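Local coordinates for protein dihydropteroate synthase (Burkholderia cenocepacia, PDB 2Y5S) that probably catalyses the condensation of para-aminobenzoate with 6-hydroxymethyl-7,8-dihydropterin diphosphate to give 7,8-dihydropteroate, the immediate precursor of folate derivatives, at residues L63-E68 and E91-L96. Numbering follows the deposited sequence.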
loop_
_atom_site.group_PDB
_atom_site.type_symbol
_atom_site.label_atom_id
_atom_site.label_comp_id
_atom_site.label_asym_id
_atom_site.label_seq_id
_atom_site.Cartn_x
_atom_site.Cartn_y
_atom_site.Cartn_z
ATOM N N LEU B 63 -10.262 -15.506 -11.302
ATOM C CA LEU B 63 -10.773 -14.585 -12.308
ATOM C C LEU B 63 -12.261 -14.370 -12.097
ATOM O O LEU B 63 -12.999 -15.335 -11.910
ATOM C CB LEU B 63 -10.535 -15.126 -13.722
ATOM C CG LEU B 63 -9.070 -15.325 -14.089
ATOM C CD1 LEU B 63 -8.958 -16.098 -15.422
ATOM C CD2 LEU B 63 -8.364 -13.968 -14.136
ATOM N N ASP B 64 -12.694 -13.110 -12.143
ATOM C CA ASP B 64 -14.104 -12.776 -11.962
ATOM C C ASP B 64 -14.658 -12.349 -13.316
ATOM O O ASP B 64 -14.229 -11.345 -13.893
ATOM C CB ASP B 64 -14.285 -11.680 -10.895
ATOM C CG ASP B 64 -15.748 -11.552 -10.391
ATOM O OD1 ASP B 64 -16.454 -12.571 -10.242
ATOM O OD2 ASP B 64 -16.195 -10.417 -10.125
ATOM N N ILE B 65 -15.566 -13.166 -13.835
ATOM C CA ILE B 65 -16.147 -12.977 -15.149
ATOM C C ILE B 65 -17.497 -12.297 -14.965
ATOM O O ILE B 65 -18.359 -12.819 -14.268
ATOM C CB ILE B 65 -16.406 -14.328 -15.862
ATOM C CG1 ILE B 65 -15.115 -15.135 -16.055
ATOM C CG2 ILE B 65 -17.080 -14.086 -17.209
ATOM C CD1 ILE B 65 -15.380 -16.600 -16.413
ATOM N N GLY B 66 -17.676 -11.138 -15.585
ATOM C CA GLY B 66 -18.947 -10.430 -15.518
ATOM C C GLY B 66 -19.371 -9.958 -16.887
ATOM O O GLY B 66 -18.613 -9.252 -17.551
ATOM N N GLY B 67 -20.581 -10.349 -17.304
ATOM C CA GLY B 67 -21.157 -9.936 -18.586
ATOM C C GLY B 67 -22.012 -8.680 -18.500
ATOM O O GLY B 67 -22.595 -8.253 -19.496
ATOM N N GLU B 68 -22.088 -8.085 -17.310
ATOM C CA GLU B 68 -22.902 -6.889 -17.080
ATOM C C GLU B 68 -22.056 -5.766 -16.493
ATOM O O GLU B 68 -20.873 -5.949 -16.199
ATOM C CB GLU B 68 -24.045 -7.234 -16.116
ATOM C CG GLU B 68 -25.108 -6.137 -15.942
ATOM C CD GLU B 68 -26.393 -6.643 -15.321
ATOM O OE1 GLU B 68 -26.616 -7.875 -15.310
ATOM O OE2 GLU B 68 -27.184 -5.804 -14.841
ATOM N N GLU B 91 -16.358 -21.741 -20.467
ATOM C CA GLU B 91 -15.953 -22.938 -21.207
ATOM C C GLU B 91 -14.481 -22.842 -21.657
ATOM O O GLU B 91 -13.702 -23.780 -21.461
ATOM C CB GLU B 91 -16.911 -23.185 -22.390
ATOM C CG GLU B 91 -18.369 -23.486 -21.963
ATOM C CD GLU B 91 -19.360 -23.605 -23.132
ATOM O OE1 GLU B 91 -19.043 -23.176 -24.264
ATOM O OE2 GLU B 91 -20.475 -24.137 -22.912
ATOM N N ALA B 92 -14.098 -21.699 -22.215
ATOM C CA ALA B 92 -12.726 -21.494 -22.699
ATOM C C ALA B 92 -11.697 -21.406 -21.587
ATOM O O ALA B 92 -10.549 -21.789 -21.784
ATOM C CB ALA B 92 -12.643 -20.243 -23.585
ATOM N N LEU B 93 -12.092 -20.888 -20.422
ATOM C CA LEU B 93 -11.154 -20.690 -19.319
ATOM C C LEU B 93 -11.036 -21.872 -18.346
ATOM O O LEU B 93 -10.048 -21.959 -17.623
ATOM C CB LEU B 93 -11.503 -19.422 -18.535
ATOM C CG LEU B 93 -11.335 -18.092 -19.270
ATOM C CD1 LEU B 93 -11.887 -16.943 -18.417
ATOM C CD2 LEU B 93 -9.877 -17.834 -19.629
ATOM N N ARG B 94 -12.033 -22.758 -18.317
ATOM C CA ARG B 94 -11.991 -23.967 -17.467
ATOM C C ARG B 94 -10.700 -24.767 -17.534
ATOM O O ARG B 94 -10.188 -25.176 -16.495
ATOM C CB ARG B 94 -13.160 -24.911 -17.773
ATOM C CG ARG B 94 -14.242 -24.859 -16.747
ATOM C CD ARG B 94 -15.355 -25.834 -17.075
ATOM N NE ARG B 94 -15.025 -27.217 -16.745
ATOM C CZ ARG B 94 -14.974 -27.721 -15.512
ATOM N NH1 ARG B 94 -15.208 -26.952 -14.449
ATOM N NH2 ARG B 94 -14.674 -29.008 -15.346
ATOM N N PRO B 95 -10.179 -25.020 -18.756
ATOM C CA PRO B 95 -8.952 -25.804 -18.858
ATOM C C PRO B 95 -7.750 -25.193 -18.120
ATOM O O PRO B 95 -6.855 -25.935 -17.730
ATOM C CB PRO B 95 -8.705 -25.874 -20.371
ATOM C CG PRO B 95 -10.043 -25.758 -20.975
ATOM C CD PRO B 95 -10.785 -24.794 -20.081
ATOM N N LEU B 96 -7.747 -23.874 -17.888
ATOM C CA LEU B 96 -6.620 -23.219 -17.224
ATOM C C LEU B 96 -6.450 -23.573 -15.730
ATOM O O LEU B 96 -5.435 -23.235 -15.132
ATOM C CB LEU B 96 -6.699 -21.692 -17.396
ATOM C CG LEU B 96 -6.606 -21.154 -18.832
ATOM C CD1 LEU B 96 -6.721 -19.639 -18.848
ATOM C CD2 LEU B 96 -5.319 -21.610 -19.520
#
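The carbonyl oxygen of L93, whose side chain meets L63 and I65, accepts a backbone bond from L96 N (O to N 3.0 Å) as the chain passes into a short 3-10 turn. Across the contact only hydrocarbon side chains meet, and all three are buried. L93 CD1 meets I65 CD1 at 4.0 Å, the two side chains reaching toward each other tip to tip. The same L93 methyl lies 4.3 Å from L63 CD1. It therefore stands at the apex of a triangle whose other corners, L63 CD1 and I65 CD1, are 6.5 Å apart. In I65, CG1 lies anti to the carbonyl carbon (chi1 -60°), and the extended second torsion (165°) carries CD1 out from the strand toward L93. In L93, CG is likewise anti to the carbonyl carbon, and chi2 (173°) extends CD1 away from the backbone, toward the two strand methyls.

Strand 62-66, helix 79-93 and strand 100-103 form a right-handed beta-alpha-beta unit of the TIM barrel on which dihydropteroate synthases are built. L63 and I65 occupy the outer, helix-facing side of the first strand, and L93 lies in the last turn of helix 79-93, packing against the strand that the helix follows in the chain. A52 of helix 45-58 touches both L63 and L93, while V86, L89 and V90 of helix 79-93 touch I65. D64, between L63 and I65 in the strand, points to the opposite side, toward the barrel interior, where its carboxylate salt-bridges R270 and hydrogen-bonds S101 and N122. The I65 side chain lies about 11 Å from the bound 7,8-dihydropteroate.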